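MutT/nudix family protein (Enterococcus faecalis, PDB 2FML) is of unknown function but, as a MutT/nudix protein with a winged-helix domain of the NrtR type, may be a regulator that binds a nucleotide-related ligand and DNA. Local coordinates at residues E36-T41 / W122-S127; D54-L59 / F149-H154; L60-G65 / D142-H147; H66-S71 / L182-S187; I167-K172 / E188-A193. All blocks are in the same frame, centred on the assembly; numbering follows the deposited sequence.

Contact 1 (E36-T41 / W122-S127); sequences EKPSLT and WVVTVS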
# COMPACT_ATOMS: atom_id res chain seq x y z
N GLU A 36 21.24 10.76 4.63
CA GLU A 36 21.05 9.47 3.95
C GLU A 36 19.68 9.26 3.41
O GLU A 36 18.69 9.64 4.02
CB GLU A 36 21.26 8.33 4.92
CG GLU A 36 22.70 7.95 5.09
CD GLU A 36 22.77 6.57 5.65
OE1 GLU A 36 22.92 5.63 4.82
OE2 GLU A 36 22.59 6.43 6.90
N LYS A 37 19.64 8.62 2.25
CA LYS A 37 18.42 8.34 1.51
C LYS A 37 18.47 6.86 1.02
O LYS A 37 19.61 6.28 0.82
CB LYS A 37 18.32 9.33 0.35
CG LYS A 37 18.12 10.81 0.74
CD LYS A 37 18.30 11.83 -0.49
CE LYS A 37 18.03 13.36 -0.10
NZ LYS A 37 18.05 14.47 -1.16
N PRO A 38 17.29 6.21 0.88
CA PRO A 38 17.36 4.87 0.28
C PRO A 38 17.39 4.90 -1.25
O PRO A 38 17.01 5.93 -1.86
CB PRO A 38 16.07 4.22 0.77
CG PRO A 38 15.07 5.39 0.87
CD PRO A 38 15.89 6.60 1.22
N SER A 39 17.84 3.79 -1.86
CA SER A 39 17.47 3.49 -3.25
C SER A 39 16.04 3.01 -3.24
O SER A 39 15.55 2.34 -2.29
CB SER A 39 18.41 2.47 -3.90
OG SER A 39 19.74 2.96 -3.85
N LEU A 40 15.34 3.40 -4.29
CA LEU A 40 13.93 3.08 -4.45
C LEU A 40 13.76 2.11 -5.62
O LEU A 40 14.17 2.39 -6.74
CB LEU A 40 13.09 4.35 -4.73
CG LEU A 40 11.52 4.10 -4.75
CD1 LEU A 40 11.15 3.77 -3.32
CD2 LEU A 40 10.80 5.35 -5.21
N THR A 41 13.13 0.97 -5.35
CA THR A 41 12.90 0.02 -6.41
C THR A 41 11.42 -0.33 -6.44
O THR A 41 10.62 0.15 -5.60
CB THR A 41 13.72 -1.31 -6.22
OG1 THR A 41 13.40 -1.88 -4.97
CG2 THR A 41 15.21 -1.11 -6.27
N TRP A 122 20.59 0.47 2.10
CA TRP A 122 19.21 0.92 2.21
C TRP A 122 18.44 0.99 0.88
O TRP A 122 18.60 1.91 0.07
CB TRP A 122 19.22 2.26 2.90
CG TRP A 122 17.84 2.68 3.56
CD1 TRP A 122 16.74 1.92 3.78
CD2 TRP A 122 17.55 3.99 4.04
NE1 TRP A 122 15.76 2.69 4.39
CE2 TRP A 122 16.25 3.95 4.59
CE3 TRP A 122 18.31 5.22 4.07
CZ2 TRP A 122 15.64 5.08 5.14
CZ3 TRP A 122 17.72 6.34 4.68
CH2 TRP A 122 16.39 6.25 5.19
N VAL A 123 17.60 -0.02 0.68
CA VAL A 123 16.82 -0.17 -0.56
C VAL A 123 15.38 -0.48 -0.19
O VAL A 123 15.09 -1.41 0.57
CB VAL A 123 17.38 -1.25 -1.54
CG1 VAL A 123 16.60 -1.25 -2.89
CG2 VAL A 123 18.90 -1.03 -1.82
N VAL A 124 14.46 0.36 -0.70
CA VAL A 124 13.02 0.19 -0.41
C VAL A 124 12.30 -0.12 -1.73
O VAL A 124 12.55 0.49 -2.76
CB VAL A 124 12.41 1.48 0.31
CG1 VAL A 124 10.82 1.37 0.60
CG2 VAL A 124 13.14 1.69 1.62
N THR A 125 11.39 -1.08 -1.67
CA THR A 125 10.69 -1.47 -2.83
C THR A 125 9.16 -1.25 -2.73
O THR A 125 8.56 -1.45 -1.72
CB THR A 125 11.12 -2.89 -3.20
OG1 THR A 125 10.95 -3.09 -4.60
CG2 THR A 125 10.30 -3.99 -2.43
N VAL A 126 8.55 -0.78 -3.79
CA VAL A 126 7.14 -0.70 -3.86
C VAL A 126 6.77 -1.85 -4.78
O VAL A 126 7.13 -1.90 -5.94
CB VAL A 126 6.68 0.64 -4.39
CG1 VAL A 126 5.20 0.68 -4.48
CG2 VAL A 126 7.20 1.73 -3.55
N SER A 127 6.12 -2.84 -4.24
CA SER A 127 5.68 -3.94 -5.07
C SER A 127 4.25 -3.70 -5.66
O SER A 127 3.42 -3.02 -5.09
CB SER A 127 5.77 -5.27 -4.32
OG SER A 127 4.80 -5.35 -3.28
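In Trp-122 a chi1 of -160° swings the indole away from the backbone N and lays it beside Pro-38, the two side chains pointing the same way. Pro-38 CB sits over the face of the five-membered ring, 3.6 Å from its centroid, a CH-pi contact. Farther along, Thr-41 holds OG1 between its backbone N and carbonyl carbon (chi1 57°), where Thr-41 OG1 comes to 2.8 Å from Thr-125 OG1. Thr-125 OG1 also bonds to Asp-43.

The backbones pair as parallel strands of the Nudix sheet. Ser-39 N bonds to Trp-122 O at 2.8 Å. Val-124 N bonds to Ser-39 O at 2.8 Å, and Thr-41 N to Val-124 O at 2.7 Å. Val-126 N reaches Thr-41 O at 2.9 Å. Thr-41 CG2 packs on Val-123 CG1 at 3.7 Å. Near one end, Arg-81 of the second subunit packs on Trp-122. The hydroxyl pair is buried, with the Thr-41 hydroxyl close beside that of Thr-125, whose bond to Asp-43 probably helps fix its rotation.

Contact 2 (D54-L59 / F149-H154); sequences DQLKVL and FNLERH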
# COMPACT_ATOMS: atom_id res chain seq x y z
N ASP A 54 -5.57 -25.92 -15.94
CA ASP A 54 -6.07 -25.44 -14.63
C ASP A 54 -4.90 -24.97 -13.74
O ASP A 54 -4.81 -25.33 -12.57
CB ASP A 54 -6.99 -26.49 -13.94
CG ASP A 54 -8.04 -25.86 -13.00
OD1 ASP A 54 -7.99 -24.64 -12.73
OD2 ASP A 54 -8.93 -26.59 -12.51
N GLN A 55 -4.03 -24.14 -14.29
CA GLN A 55 -2.75 -23.82 -13.64
C GLN A 55 -2.66 -22.32 -13.44
O GLN A 55 -2.73 -21.60 -14.42
CB GLN A 55 -1.54 -24.31 -14.47
CG GLN A 55 -0.76 -25.56 -13.93
CD GLN A 55 -0.26 -26.59 -15.07
OE1 GLN A 55 0.34 -26.18 -16.09
NE2 GLN A 55 -0.52 -27.91 -14.86
N LEU A 56 -2.56 -21.88 -12.18
CA LEU A 56 -2.09 -20.55 -11.88
C LEU A 56 -0.59 -20.51 -12.16
O LEU A 56 0.13 -21.47 -11.87
CB LEU A 56 -2.30 -20.18 -10.43
CG LEU A 56 -3.69 -19.97 -9.83
CD1 LEU A 56 -3.51 -19.71 -8.31
CD2 LEU A 56 -4.43 -18.81 -10.47
N LYS A 57 -0.11 -19.44 -12.75
CA LYS A 57 1.33 -19.29 -12.95
C LYS A 57 1.78 -17.91 -12.47
O LYS A 57 0.98 -16.98 -12.37
CB LYS A 57 1.73 -19.54 -14.42
CG LYS A 57 1.12 -20.76 -15.07
CD LYS A 57 2.01 -21.33 -16.15
CE LYS A 57 1.28 -22.42 -16.92
NZ LYS A 57 2.01 -23.01 -18.10
N VAL A 58 3.06 -17.79 -12.14
CA VAL A 58 3.64 -16.54 -11.71
C VAL A 58 4.97 -16.35 -12.46
O VAL A 58 5.70 -17.32 -12.66
CB VAL A 58 3.83 -16.51 -10.17
CG1 VAL A 58 4.77 -17.67 -9.71
CG2 VAL A 58 4.36 -15.09 -9.70
N LEU A 59 5.25 -15.13 -12.92
CA LEU A 59 6.46 -14.90 -13.71
C LEU A 59 7.67 -14.67 -12.77
O LEU A 59 7.56 -13.85 -11.85
CB LEU A 59 6.27 -13.71 -14.65
CG LEU A 59 7.35 -13.43 -15.68
CD1 LEU A 59 6.85 -12.44 -16.67
CD2 LEU A 59 8.56 -12.86 -14.92
N PHE A 149 6.26 -19.63 -13.93
CA PHE A 149 6.34 -20.74 -13.00
C PHE A 149 4.94 -21.22 -12.66
O PHE A 149 4.05 -20.43 -12.40
CB PHE A 149 7.09 -20.33 -11.72
CG PHE A 149 8.60 -20.48 -11.81
CD1 PHE A 149 9.35 -19.77 -12.75
CD2 PHE A 149 9.28 -21.30 -10.88
CE1 PHE A 149 10.73 -19.92 -12.84
CE2 PHE A 149 10.70 -21.45 -10.92
CZ PHE A 149 11.40 -20.78 -11.92
N ASN A 150 4.77 -22.52 -12.63
CA ASN A 150 3.57 -23.10 -12.07
C ASN A 150 3.40 -22.73 -10.61
O ASN A 150 4.30 -22.94 -9.79
CB ASN A 150 3.73 -24.60 -12.11
CG ASN A 150 2.58 -25.25 -12.73
OD1 ASN A 150 2.68 -25.73 -13.89
ND2 ASN A 150 1.42 -25.23 -12.03
N LEU A 151 2.24 -22.22 -10.26
CA LEU A 151 1.97 -21.88 -8.87
C LEU A 151 0.79 -22.73 -8.30
O LEU A 151 -0.35 -22.66 -8.77
CB LEU A 151 1.70 -20.38 -8.80
CG LEU A 151 0.86 -19.91 -7.61
CD1 LEU A 151 1.61 -19.98 -6.25
CD2 LEU A 151 0.34 -18.50 -7.90
N GLU A 152 1.06 -23.51 -7.26
CA GLU A 152 0.05 -24.40 -6.70
C GLU A 152 -0.03 -24.26 -5.17
O GLU A 152 1.01 -24.25 -4.48
CB GLU A 152 0.39 -25.83 -7.11
CG GLU A 152 -0.53 -26.85 -6.64
CD GLU A 152 -0.89 -27.85 -7.70
OE1 GLU A 152 0.04 -28.38 -8.37
OE2 GLU A 152 -2.11 -28.12 -7.87
N ARG A 153 -1.26 -24.15 -4.66
CA ARG A 153 -1.51 -24.20 -3.21
C ARG A 153 -1.75 -25.62 -2.63
O ARG A 153 -2.61 -26.39 -3.13
CB ARG A 153 -2.68 -23.32 -2.82
CG ARG A 153 -2.79 -23.25 -1.31
CD ARG A 153 -3.90 -22.35 -0.90
NE ARG A 153 -4.10 -22.31 0.54
CZ ARG A 153 -4.82 -21.39 1.19
NH1 ARG A 153 -5.45 -20.42 0.54
NH2 ARG A 153 -4.89 -21.44 2.50
N HIS A 154 -0.99 -25.95 -1.59
CA HIS A 154 -1.17 -27.19 -0.84
C HIS A 154 -1.30 -26.83 0.64
O HIS A 154 -0.30 -26.73 1.33
CB HIS A 154 0.03 -28.14 -1.05
CG HIS A 154 0.20 -28.59 -2.47
ND1 HIS A 154 1.16 -28.07 -3.30
CD2 HIS A 154 -0.50 -29.49 -3.21
CE1 HIS A 154 1.08 -28.65 -4.49
NE2 HIS A 154 0.06 -29.50 -4.47
O HOH W 1 -2.57 -23.70 -9.44
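Val-58 and Phe-149 form an antiparallel hydrogen-bonded pair in the mixed sheet of the Nudix fold, where strand 55-63 runs beside strand 143-154. Val-58 N donates to Phe-149 O at 2.8 Å. Phe-149 N returns a bond to Val-58 O at 2.7 Å. The next pair, Lys-57 and Asn-150, is non-hydrogen-bonded. Here Lys-57 CA comes to 3.0 Å from Phe-149 O, a CA-H...O contact.

The short strands are strongly twisted against each other, with 126° between their directions. Leu-151 N still reaches Leu-56 O at 2.8 Å.

On one face the apolar side chains meet. Val-58 CG1 lies 4.1 Å from Phe-149 CB. Leu-151 sets CG opposite its backbone N (chi1 156°), and its CD2 then meets Leu-56 CB at 4.0 Å. Val-58 CG1 also touches Leu-151 CB. Phe-149 goes on to an edge-to-face contact with Trp-72, and Leu-56 touches Phe-227 of helix 217-228.

Lys-57 and Asn-150 lie on the other face. The side chain of Gln-55 comes up beside that of Asn-150, with the amide planes about 60° apart; how the Asn-150 amide is turned is doubtful. The extended Lys-57 side chain carries NZ off to a salt bridge with Glu-134. Asp-54 and Gln-55 form a G1 beta bulge at the start of the strand. Where the strands part, a water accepts from Leu-56 N at 3.3 Å and donates to Leu-151 O.

Contact 3 (L60-G65 / D142-H147); sequences LIQRKG and DAKEVH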
# COMPACT_ATOMS: atom_id res chain seq x y z
N LEU A 60 8.76 -15.38 -13.02
CA LEU A 60 10.03 -15.22 -12.25
C LEU A 60 11.15 -15.04 -13.27
O LEU A 60 11.03 -15.51 -14.38
CB LEU A 60 10.37 -16.43 -11.38
CG LEU A 60 9.43 -16.80 -10.25
CD1 LEU A 60 9.97 -17.97 -9.42
CD2 LEU A 60 9.17 -15.55 -9.32
N ILE A 61 12.22 -14.37 -12.87
CA ILE A 61 13.39 -14.26 -13.72
C ILE A 61 14.53 -14.84 -12.93
O ILE A 61 14.50 -14.80 -11.70
CB ILE A 61 13.77 -12.79 -14.05
CG1 ILE A 61 14.03 -12.01 -12.73
CG2 ILE A 61 12.71 -12.13 -14.89
CD1 ILE A 61 15.05 -10.88 -12.82
N GLN A 62 15.53 -15.38 -13.65
CA GLN A 62 16.80 -15.76 -13.05
C GLN A 62 17.74 -14.60 -13.23
O GLN A 62 18.07 -14.21 -14.36
CB GLN A 62 17.40 -17.03 -13.66
CG GLN A 62 18.71 -17.40 -13.01
CD GLN A 62 19.30 -18.71 -13.48
OE1 GLN A 62 19.76 -19.54 -12.66
NE2 GLN A 62 19.32 -18.89 -14.77
N ARG A 63 18.18 -14.05 -12.10
CA ARG A 63 19.05 -12.87 -12.11
C ARG A 63 20.40 -13.22 -12.67
O ARG A 63 20.98 -14.24 -12.35
CB ARG A 63 19.19 -12.34 -10.69
CG ARG A 63 17.80 -11.96 -10.04
CD ARG A 63 18.02 -11.40 -8.64
NE ARG A 63 19.14 -10.45 -8.60
CZ ARG A 63 19.07 -9.15 -8.88
NH1 ARG A 63 17.90 -8.59 -9.26
NH2 ARG A 63 20.19 -8.42 -8.81
N LYS A 64 20.94 -12.37 -13.52
CA LYS A 64 22.21 -12.70 -14.05
C LYS A 64 23.38 -12.02 -13.33
O LYS A 64 24.51 -12.47 -13.42
CB LYS A 64 22.21 -12.52 -15.57
CG LYS A 64 22.59 -11.20 -16.14
CD LYS A 64 23.26 -11.50 -17.55
CE LYS A 64 22.31 -12.23 -18.56
NZ LYS A 64 22.50 -11.79 -20.01
N GLY A 65 23.07 -10.96 -12.58
CA GLY A 65 24.05 -10.20 -11.85
C GLY A 65 23.75 -10.15 -10.38
O GLY A 65 22.60 -10.45 -9.94
N ASP A 142 19.51 -8.22 -18.08
CA ASP A 142 19.74 -8.67 -16.66
C ASP A 142 19.02 -9.95 -16.23
O ASP A 142 19.11 -10.38 -15.07
CB ASP A 142 19.43 -7.53 -15.67
CG ASP A 142 20.25 -6.27 -15.95
OD1 ASP A 142 21.45 -6.36 -16.37
OD2 ASP A 142 19.69 -5.16 -15.75
N ALA A 143 18.34 -10.59 -17.16
CA ALA A 143 17.60 -11.77 -16.86
C ALA A 143 18.19 -12.87 -17.68
O ALA A 143 18.23 -12.76 -18.92
CB ALA A 143 16.14 -11.56 -17.19
N LYS A 144 18.68 -13.91 -17.00
CA LYS A 144 19.30 -15.08 -17.65
C LYS A 144 18.20 -15.99 -18.19
O LYS A 144 18.39 -16.72 -19.13
CB LYS A 144 20.11 -15.88 -16.62
CG LYS A 144 21.60 -15.88 -16.79
CD LYS A 144 22.21 -16.90 -15.83
CE LYS A 144 22.54 -18.23 -16.48
NZ LYS A 144 23.59 -18.95 -15.68
N GLU A 145 17.07 -15.99 -17.52
CA GLU A 145 15.89 -16.71 -17.96
C GLU A 145 14.70 -15.98 -17.41
O GLU A 145 14.80 -15.23 -16.42
CB GLU A 145 15.85 -18.10 -17.38
CG GLU A 145 17.06 -18.93 -17.60
CD GLU A 145 16.66 -20.34 -17.80
OE1 GLU A 145 16.54 -21.07 -16.78
OE2 GLU A 145 16.43 -20.71 -18.98
N VAL A 146 13.57 -16.20 -18.06
CA VAL A 146 12.30 -15.62 -17.67
C VAL A 146 11.24 -16.69 -17.99
O VAL A 146 11.19 -17.21 -19.09
CB VAL A 146 12.00 -14.20 -18.33
CG1 VAL A 146 11.76 -14.30 -19.83
CG2 VAL A 146 10.79 -13.56 -17.65
N HIS A 147 10.44 -17.03 -17.00
CA HIS A 147 9.50 -18.14 -17.19
C HIS A 147 8.28 -17.88 -16.38
O HIS A 147 8.33 -17.24 -15.32
CB HIS A 147 10.09 -19.46 -16.69
CG HIS A 147 11.32 -19.92 -17.41
ND1 HIS A 147 12.53 -20.13 -16.77
CD2 HIS A 147 11.51 -20.25 -18.72
CE1 HIS A 147 13.42 -20.56 -17.66
NE2 HIS A 147 12.83 -20.62 -18.85
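Strands 60-63 and 145-147 run antiparallel, with 166° between their directions and axes 4.7 Å apart at closest. Leu-60 and His-147 exchange two backbone bonds: Leu-60 N to His-147 O at 3.0 Å, and His-147 N to Leu-60 O at 3.1 Å. Gln-62 then faces two residues. Its N donates to Glu-145 O at 2.9 Å, and its O accepts from Lys-144 N at 2.7 Å. The chain turns a corner at Lys-144. Beyond it, Lys-64 N still reaches Asp-142 O.

On one face Ile-61 CG2 touches Val-146 CG2 at 3.7 Å. From beyond the corner, Ala-143 CB also touches Ile-61 CB. On the other face the extended side chain of Gln-62 lies alongside Lys-144 and Glu-145. Lys-64 CB lies 3.6 Å from Lys-144 CG. The chi1 of 90° sets Lys-64 CG near Asp-142 O. The ring of His-147 stacks on His-162. Lys-144 N and Glu-145 O both bonded to Gln-62 are consistent with a beta bulge in this antiparallel ladder of the Nudix sheet.

Contact 4 (H66-S71 / L182-S187); sequences HPFRNS and LAFDHS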
# COMPACT_ATOMS: atom_id res chain seq x y z
N HIS A 66 24.79 -9.79 -9.62
CA HIS A 66 24.70 -9.61 -8.20
C HIS A 66 23.84 -8.40 -7.81
O HIS A 66 23.70 -7.47 -8.58
CB HIS A 66 26.11 -9.52 -7.61
CG HIS A 66 26.69 -10.84 -7.24
ND1 HIS A 66 28.03 -11.13 -7.34
CD2 HIS A 66 26.10 -11.96 -6.76
CE1 HIS A 66 28.24 -12.37 -6.95
NE2 HIS A 66 27.08 -12.90 -6.62
N PRO A 67 23.28 -8.38 -6.58
CA PRO A 67 23.25 -9.41 -5.55
C PRO A 67 22.30 -10.53 -5.97
O PRO A 67 21.47 -10.33 -6.86
CB PRO A 67 22.76 -8.65 -4.30
CG PRO A 67 22.10 -7.39 -4.81
CD PRO A 67 22.68 -7.11 -6.16
N PHE A 68 22.51 -11.73 -5.44
CA PHE A 68 21.71 -12.90 -5.78
C PHE A 68 21.80 -13.27 -7.21
O PHE A 68 20.77 -13.63 -7.79
CB PHE A 68 20.23 -12.65 -5.39
CG PHE A 68 20.04 -12.42 -3.90
CD1 PHE A 68 20.10 -13.51 -2.99
CD2 PHE A 68 19.88 -11.13 -3.39
CE1 PHE A 68 19.94 -13.30 -1.59
CE2 PHE A 68 19.74 -10.92 -2.00
CZ PHE A 68 19.76 -12.00 -1.12
N ARG A 69 23.02 -13.21 -7.78
CA ARG A 69 23.29 -13.80 -9.07
C ARG A 69 22.80 -15.25 -9.16
O ARG A 69 23.08 -16.07 -8.30
CB ARG A 69 24.79 -13.80 -9.36
CG ARG A 69 25.17 -14.21 -10.77
CD ARG A 69 26.67 -14.55 -10.83
NE ARG A 69 27.47 -13.38 -10.50
CZ ARG A 69 28.73 -13.37 -10.06
NH1 ARG A 69 29.42 -14.48 -9.81
NH2 ARG A 69 29.29 -12.17 -9.82
N ASN A 70 22.07 -15.55 -10.24
CA ASN A 70 21.59 -16.90 -10.50
C ASN A 70 20.40 -17.36 -9.66
O ASN A 70 19.87 -18.45 -9.84
CB ASN A 70 22.76 -17.91 -10.45
CG ASN A 70 23.75 -17.73 -11.61
OD1 ASN A 70 23.43 -17.13 -12.63
ND2 ASN A 70 24.95 -18.27 -11.45
N SER A 71 19.96 -16.52 -8.73
CA SER A 71 18.77 -16.82 -7.97
C SER A 71 17.55 -16.43 -8.84
O SER A 71 17.66 -15.54 -9.67
CB SER A 71 18.78 -16.05 -6.64
OG SER A 71 19.79 -16.52 -5.77
N LEU A 182 14.08 -17.85 -3.21
CA LEU A 182 13.96 -16.59 -3.92
C LEU A 182 14.98 -15.59 -3.41
O LEU A 182 15.28 -15.54 -2.17
CB LEU A 182 12.55 -16.03 -3.76
CG LEU A 182 11.46 -16.81 -4.50
CD1 LEU A 182 10.08 -16.49 -3.96
CD2 LEU A 182 11.55 -16.49 -5.98
N ALA A 183 15.52 -14.82 -4.36
CA ALA A 183 16.31 -13.63 -4.07
C ALA A 183 15.64 -12.64 -3.10
O ALA A 183 14.41 -12.49 -3.04
CB ALA A 183 16.68 -12.91 -5.40
N PHE A 184 16.47 -11.89 -2.38
CA PHE A 184 16.01 -10.79 -1.55
C PHE A 184 14.95 -11.28 -0.56
O PHE A 184 15.14 -12.37 0.02
CB PHE A 184 15.50 -9.61 -2.40
CG PHE A 184 16.52 -9.09 -3.41
CD1 PHE A 184 17.57 -8.29 -2.99
CD2 PHE A 184 16.38 -9.37 -4.77
CE1 PHE A 184 18.50 -7.79 -3.93
CE2 PHE A 184 17.26 -8.90 -5.70
CZ PHE A 184 18.36 -8.07 -5.27
N ASP A 185 13.87 -10.51 -0.41
CA ASP A 185 12.71 -10.83 0.42
C ASP A 185 11.53 -11.12 -0.52
O ASP A 185 10.39 -11.01 -0.13
CB ASP A 185 12.38 -9.65 1.36
CG ASP A 185 12.06 -8.35 0.60
OD1 ASP A 185 12.33 -8.27 -0.62
OD2 ASP A 185 11.53 -7.38 1.21
N HIS A 186 11.81 -11.58 -1.73
CA HIS A 186 10.73 -11.88 -2.71
C HIS A 186 9.76 -12.99 -2.32
O HIS A 186 8.63 -13.00 -2.77
CB HIS A 186 11.30 -12.13 -4.10
CG HIS A 186 11.92 -10.91 -4.69
ND1 HIS A 186 12.35 -10.85 -6.00
CD2 HIS A 186 12.16 -9.70 -4.14
CE1 HIS A 186 12.83 -9.64 -6.23
NE2 HIS A 186 12.72 -8.93 -5.12
N SER A 187 10.19 -13.89 -1.45
CA SER A 187 9.25 -14.87 -0.90
C SER A 187 8.13 -14.19 -0.08
O SER A 187 6.93 -14.58 -0.18
CB SER A 187 10.02 -15.85 -0.01
OG SER A 187 10.06 -15.21 1.22
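Phe-68 and Phe-184 make the tight part of this contact. Their rings meet edge-to-face, with centroids 4.8 Å apart and planes at 61°. The edge of Phe-68 leads, with CD2 over the centre of the Phe-184 ring. Phe-68 CG is opposite the carbonyl carbon (chi1 -61°), which lays the ring flat against the other backbone. Phe-184 N stands over its centre, 3.4 Å from CE2 of Phe-68, and Ala-183 CA makes a CH-pi contact nearer the rim. Phe-68 CB also meets Ala-183 CB at 3.6 Å. Pro-67, after a cis peptide bond, brings CG to 3.7 Å from Phe-184 CE1.

The packing thins toward Ser-71, whose CB is 4.0 Å from Ala-183 CB. Asn-70, in the type II turn from Phe-68 to Ser-71, is exposed to solvent. Arg-69 NH2 bonds to the backbone O of Glu-15 and Ala-18 of the second subunit. The other segment has a type II' turn, from Ala-183 to His-186. With no polar bond between the segments, the join probably depends on shape and dispersion, while each turn is held by its own backbone bond.

Contact 5 (I167-K172 / E188-A193); sequences ITLDLK and EIIIKA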
# COMPACT_ATOMS: atom_id res chain seq x y z
N ILE A 167 10.34 -23.99 -5.43
CA ILE A 167 10.26 -22.99 -4.39
C ILE A 167 8.94 -23.17 -3.70
O ILE A 167 7.89 -23.09 -4.34
CB ILE A 167 10.31 -21.55 -4.96
CG1 ILE A 167 11.63 -21.35 -5.76
CG2 ILE A 167 9.92 -20.51 -3.84
CD1 ILE A 167 11.58 -20.25 -6.73
N THR A 168 9.01 -23.40 -2.39
CA THR A 168 7.86 -23.72 -1.54
C THR A 168 7.90 -22.74 -0.40
O THR A 168 8.92 -22.59 0.25
CB THR A 168 7.91 -25.17 -1.06
OG1 THR A 168 7.75 -25.99 -2.21
CG2 THR A 168 6.71 -25.50 -0.11
N LEU A 169 6.79 -22.02 -0.23
CA LEU A 169 6.62 -20.95 0.72
C LEU A 169 5.46 -21.21 1.67
O LEU A 169 4.36 -21.59 1.24
CB LEU A 169 6.34 -19.61 -0.01
CG LEU A 169 7.32 -19.17 -1.11
CD1 LEU A 169 6.84 -17.90 -1.87
CD2 LEU A 169 8.78 -19.14 -0.54
N ASP A 170 5.69 -20.88 2.93
CA ASP A 170 4.68 -20.91 3.98
C ASP A 170 3.83 -19.64 3.93
O ASP A 170 4.37 -18.55 4.09
CB ASP A 170 5.35 -21.00 5.37
CG ASP A 170 4.32 -21.25 6.49
OD1 ASP A 170 3.41 -20.42 6.74
OD2 ASP A 170 4.41 -22.32 7.11
N LEU A 171 2.53 -19.80 3.68
CA LEU A 171 1.60 -18.68 3.61
C LEU A 171 1.45 -17.84 4.86
O LEU A 171 1.01 -16.69 4.74
CB LEU A 171 0.21 -19.09 3.12
CG LEU A 171 0.10 -19.41 1.62
CD1 LEU A 171 -1.25 -20.07 1.31
CD2 LEU A 171 0.43 -18.17 0.70
N LYS A 172 1.82 -18.36 6.02
CA LYS A 172 1.69 -17.58 7.27
C LYS A 172 3.00 -16.93 7.73
O LYS A 172 2.96 -15.86 8.34
CB LYS A 172 1.03 -18.39 8.42
CG LYS A 172 -0.25 -19.18 8.07
CD LYS A 172 -1.40 -18.21 7.62
CE LYS A 172 -2.10 -18.62 6.26
NZ LYS A 172 -2.68 -17.38 5.59
N GLU A 188 8.50 -13.16 0.70
CA GLU A 188 7.52 -12.36 1.42
C GLU A 188 6.58 -11.59 0.53
O GLU A 188 5.49 -11.31 0.92
CB GLU A 188 8.15 -11.31 2.37
CG GLU A 188 8.78 -11.86 3.61
CD GLU A 188 9.73 -10.84 4.18
OE1 GLU A 188 9.22 -9.74 4.44
OE2 GLU A 188 10.97 -11.13 4.31
N ILE A 189 7.12 -11.10 -0.57
CA ILE A 189 6.35 -10.38 -1.53
C ILE A 189 5.34 -11.32 -2.28
O ILE A 189 4.20 -10.93 -2.50
CB ILE A 189 7.25 -9.62 -2.57
CG1 ILE A 189 8.44 -8.82 -1.93
CG2 ILE A 189 6.36 -8.83 -3.51
CD1 ILE A 189 9.18 -7.89 -2.97
N ILE A 190 5.76 -12.51 -2.67
CA ILE A 190 4.83 -13.44 -3.33
C ILE A 190 3.68 -13.91 -2.41
O ILE A 190 2.49 -13.94 -2.80
CB ILE A 190 5.59 -14.62 -3.97
CG1 ILE A 190 6.31 -14.04 -5.17
CG2 ILE A 190 4.57 -15.78 -4.47
CD1 ILE A 190 7.35 -14.87 -5.79
N ILE A 191 4.04 -14.25 -1.18
CA ILE A 191 3.06 -14.56 -0.14
C ILE A 191 2.11 -13.38 0.10
O ILE A 191 0.89 -13.56 0.18
CB ILE A 191 3.82 -14.97 1.16
CG1 ILE A 191 4.57 -16.29 0.92
CG2 ILE A 191 2.96 -15.01 2.40
CD1 ILE A 191 3.75 -17.44 0.72
N LYS A 192 2.64 -12.17 0.20
CA LYS A 192 1.75 -10.97 0.32
C LYS A 192 0.74 -10.88 -0.84
O LYS A 192 -0.44 -10.65 -0.62
CB LYS A 192 2.54 -9.66 0.46
CG LYS A 192 1.76 -8.35 0.84
CD LYS A 192 1.43 -8.15 2.37
CE LYS A 192 2.60 -7.95 3.32
NZ LYS A 192 2.07 -7.60 4.77
N ALA A 193 1.23 -11.09 -2.06
CA ALA A 193 0.39 -11.08 -3.27
C ALA A 193 -0.65 -12.18 -3.25
O ALA A 193 -1.84 -11.94 -3.60
CB ALA A 193 1.27 -11.16 -4.56
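Ile-191 is at the centre of the apolar contacts. Its CD1 touches Leu-169 CB at 3.5 Å and Leu-171 CD2 at 3.4 Å, both closer than usual for carbons. In Ile-191, chi1 -66° with chi2 -67° carries CD1 between the two leucines. The other branch, CG2, meets Leu-171 O at 3.5 Å. One residue back on the helix, Ile-190 CG2 lies 4.1 Å from Leu-169 CD1, the two side chains crossing at about a right angle.

The contact packs helix 186-200 against strand 165-170, the last strand of the Nudix sheet along the chain. The short helix and strand axes are inclined at 64°. Ile-190 and Ile-191 also reach Ile-158 of the adjacent strand 157-162.

Polar bonds hold the strand end. Asp-170 OD1 accepts from Lys-172 N at 2.7 Å, forming an Asx turn, and takes a second bond from Thr-173 N. Leu-171 O accepts from Asn-195 ND2, farther along the same helix.

In the fold
From the N terminus, strand 39-50 opens contact 1, which closes its loop at strand 123-131. Strand 55-63 then opens contacts 2 and 3, both closed by strand 143-154. Contact 3 is nested inside contact 2, and the two touch through Leu-59 and Val-146. Each crosses contact 1. The loop 66-71 opens contact 4, which crosses contacts 1, 2 and 3 and closes at 182-187. Contact 5 opens at strand 165-170 and closes on helix 186-200, so it crosses contact 4 but follows the first three in series. Contacts 1 to 3 tie the sheet together. Contacts 4 and 5 bring the helix and its leading turn onto it, with Leu-182 packing on Ile-190.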